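Local coordinates for periplasmic binding protein component of an ABC type zinc uptake transporter (Synechocystis sp., PDB 1PQ4) that probably captures zinc in the periplasm and delivers it to an ABC-type transporter for uptake into the cell, at residues 35-40 against 131-136. Numbering follows the deposited sequence.
Sequences DPHTYE and DPHIWL. With ZN (zinc ion), chain C.
One zinc ion is gripped by NE2 of His37, at 1.9 Å, and NE2 of His133, at 2.1 Å, which reach it from two separate loops. His197 from a third loop supplies another imidazole nitrogen, and water 1, its oxygen 2.3 Å from the zinc, completes a four-coordinate site. The two NE2 atoms of His37 and His133 lie 3.2 Å apart because they share the metal, with no hydrogen bond between them. The rings meet rim to rim, their planes turned 61° apart, so neither covers the face of the other. In both histidines CG lies beside the backbone N, anti to the carbonyl carbon (chi1 -54° in His37), and from there NE2 points at the ion.

Behind His133, Asp131 is a second-shell residue. Its OD1 takes ND1 of His133 at 2.6 Å on the syn side, nearly in the imidazole plane, and the backbone N of His133 at 2.9 Å on the anti side, closing an Asx turn. The ND1 bond holds the ring's rotation, leaves NE2 for zinc, and would probably make the imidazole a stronger donor, while the bond to N fixes the carboxylate beside it. A second Asx turn, from Asp35 OD1 to the N of His37 at 2.8 Å, shapes the other loop through the backbone, not through the ring. The CG of the preceding proline, Pro36 or Pro132, lies over one face of each ring, toward its rim, and Pro132 CG comes to 4.3 Å from His37 CE1, at the ring's edge.

Zinc thus ties the loop between strand 24-28 and helix 43-48 to the one between strand 78-81 and helix 138-155, near the middle of the chain, where Trp135 packs on helix 10-20 and Ile134 on helix 201-206.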
loop_
_atom_site.group_PDB
_atom_site.type_symbol
_atom_site.label_atom_id
_atom_site.label_comp_id
_atom_site.label_asym_id
_atom_site.label_seq_id
_atom_site.Cartn_x
_atom_site.Cartn_y
_atom_site.Cartn_z
ATOM N N ASP A 35 8.659 -8.256 2.814
ATOM C CA ASP A 35 7.714 -8.455 1.719
ATOM C C ASP A 35 6.460 -9.002 2.428
ATOM O O ASP A 35 6.476 -10.115 2.967
ATOM C CB ASP A 35 8.281 -9.467 0.714
ATOM C CG ASP A 35 7.204 -10.074 -0.204
ATOM O OD1 ASP A 35 6.078 -9.519 -0.311
ATOM O OD2 ASP A 35 7.491 -11.111 -0.833
ATOM N N PRO A 36 5.341 -8.230 2.417
ATOM C CA PRO A 36 4.106 -8.653 3.076
ATOM C C PRO A 36 3.484 -9.892 2.458
ATOM O O PRO A 36 2.807 -10.655 3.133
ATOM C CB PRO A 36 3.191 -7.419 2.941
ATOM C CG PRO A 36 3.612 -6.836 1.638
ATOM C CD PRO A 36 5.123 -6.988 1.638
ATOM N N HIS A 37 3.718 -10.089 1.170
ATOM C CA HIS A 37 3.168 -11.245 0.490
ATOM C C HIS A 37 3.717 -12.618 0.916
ATOM O O HIS A 37 3.111 -13.633 0.623
ATOM C CB HIS A 37 3.354 -11.076 -1.008
ATOM C CG HIS A 37 2.808 -9.782 -1.534
ATOM N ND1 HIS A 37 1.464 -9.567 -1.733
ATOM C CD2 HIS A 37 3.434 -8.637 -1.901
ATOM C CE1 HIS A 37 1.280 -8.343 -2.205
ATOM N NE2 HIS A 37 2.462 -7.758 -2.318
ATOM N N THR A 38 4.869 -12.654 1.554
ATOM C CA THR A 38 5.427 -13.922 1.982
ATOM C C THR A 38 5.670 -13.893 3.488
ATOM O O THR A 38 6.306 -14.785 4.033
ATOM C CB THR A 38 6.774 -14.229 1.277
ATOM O OG1 THR A 38 7.728 -13.206 1.581
ATOM C CG2 THR A 38 6.584 -14.325 -0.219
ATOM N N TYR A 39 5.161 -12.869 4.169
ATOM C CA TYR A 39 5.355 -12.777 5.608
ATOM C C TYR A 39 4.565 -13.832 6.385
ATOM O O TYR A 39 3.429 -14.166 6.046
ATOM C CB TYR A 39 4.906 -11.417 6.133
ATOM C CG TYR A 39 5.269 -11.199 7.578
ATOM C CD1 TYR A 39 6.600 -11.047 7.951
ATOM C CD2 TYR A 39 4.299 -11.170 8.567
ATOM C CE1 TYR A 39 6.956 -10.869 9.280
ATOM C CE2 TYR A 39 4.644 -10.997 9.905
ATOM C CZ TYR A 39 5.973 -10.844 10.246
ATOM O OH TYR A 39 6.331 -10.659 11.553
ATOM N N GLU A 40 5.171 -14.358 7.437
ATOM C CA GLU A 40 4.444 -15.292 8.275
ATOM C C GLU A 40 4.562 -14.730 9.692
ATOM O O GLU A 40 5.661 -14.467 10.181
ATOM C CB GLU A 40 5.002 -16.714 8.191
ATOM C CG GLU A 40 3.904 -17.712 8.582
ATOM C CD GLU A 40 4.259 -19.167 8.341
ATOM O OE1 GLU A 40 5.263 -19.649 8.930
ATOM O OE2 GLU A 40 3.522 -19.829 7.564
ATOM N N ASP A 131 -6.082 -7.467 -7.071
ATOM C CA ASP A 131 -4.829 -6.769 -6.736
ATOM C C ASP A 131 -5.156 -6.160 -5.390
ATOM O O ASP A 131 -6.072 -5.358 -5.268
ATOM C CB ASP A 131 -4.570 -5.659 -7.742
ATOM C CG ASP A 131 -3.235 -4.966 -7.504
ATOM O OD1 ASP A 131 -2.811 -4.824 -6.330
ATOM O OD2 ASP A 131 -2.633 -4.562 -8.504
ATOM N N PRO A 132 -4.384 -6.498 -4.364
ATOM C CA PRO A 132 -4.684 -5.952 -3.045
ATOM C C PRO A 132 -4.071 -4.589 -2.659
ATOM O O PRO A 132 -4.322 -4.107 -1.573
ATOM C CB PRO A 132 -4.156 -7.055 -2.118
ATOM C CG PRO A 132 -2.869 -7.422 -2.804
ATOM C CD PRO A 132 -3.227 -7.413 -4.310
ATOM N N HIS A 133 -3.341 -3.965 -3.573
ATOM C CA HIS A 133 -2.610 -2.757 -3.201
ATOM C C HIS A 133 -3.451 -1.499 -3.150
ATOM O O HIS A 133 -3.077 -0.432 -3.681
ATOM C CB HIS A 133 -1.424 -2.625 -4.157
ATOM C CG HIS A 133 -0.491 -3.805 -4.140
ATOM N ND1 HIS A 133 -0.611 -4.869 -5.022
ATOM C CD2 HIS A 133 0.587 -4.078 -3.366
ATOM C CE1 HIS A 133 0.357 -5.733 -4.797
ATOM N NE2 HIS A 133 1.098 -5.280 -3.803
ATOM N N ILE A 134 -4.612 -1.623 -2.517
ATOM C CA ILE A 134 -5.541 -0.494 -2.498
ATOM C C ILE A 134 -5.136 0.640 -1.538
ATOM O O ILE A 134 -5.730 1.722 -1.574
ATOM C CB ILE A 134 -6.974 -0.981 -2.117
ATOM C CG1 ILE A 134 -6.926 -1.665 -0.717
ATOM C CG2 ILE A 134 -7.469 -1.958 -3.228
ATOM C CD1 ILE A 134 -6.337 -0.963 0.484
ATOM N N TRP A 135 -4.108 0.413 -0.723
ATOM C CA TRP A 135 -3.756 1.448 0.253
ATOM C C TRP A 135 -2.912 2.567 -0.325
ATOM O O TRP A 135 -2.553 3.513 0.399
ATOM C CB TRP A 135 -3.043 0.822 1.480
ATOM C CG TRP A 135 -1.651 0.270 1.135
ATOM C CD1 TRP A 135 -0.455 0.944 1.139
ATOM C CD2 TRP A 135 -1.358 -1.076 0.770
ATOM N NE1 TRP A 135 0.577 0.079 0.806
ATOM C CE2 TRP A 135 0.048 -1.168 0.577
ATOM C CE3 TRP A 135 -2.156 -2.227 0.598
ATOM C CZ2 TRP A 135 0.679 -2.370 0.223
ATOM C CZ3 TRP A 135 -1.535 -3.422 0.246
ATOM C CH2 TRP A 135 -0.128 -3.486 0.068
ATOM N N LEU A 136 -2.589 2.451 -1.616
ATOM C CA LEU A 136 -1.759 3.481 -2.238
ATOM C C LEU A 136 -2.564 4.398 -3.142
ATOM O O LEU A 136 -2.006 5.157 -3.924
ATOM C CB LEU A 136 -0.586 2.820 -2.996
ATOM C CG LEU A 136 0.366 2.139 -1.983
ATOM C CD1 LEU A 136 1.275 1.166 -2.738
ATOM C CD2 LEU A 136 1.181 3.155 -1.189
HETATM ZN ZN ZN C . 2.890 -5.967 -2.921
HETATM O O HOH W 1 3.540 -4.422 -1.375
#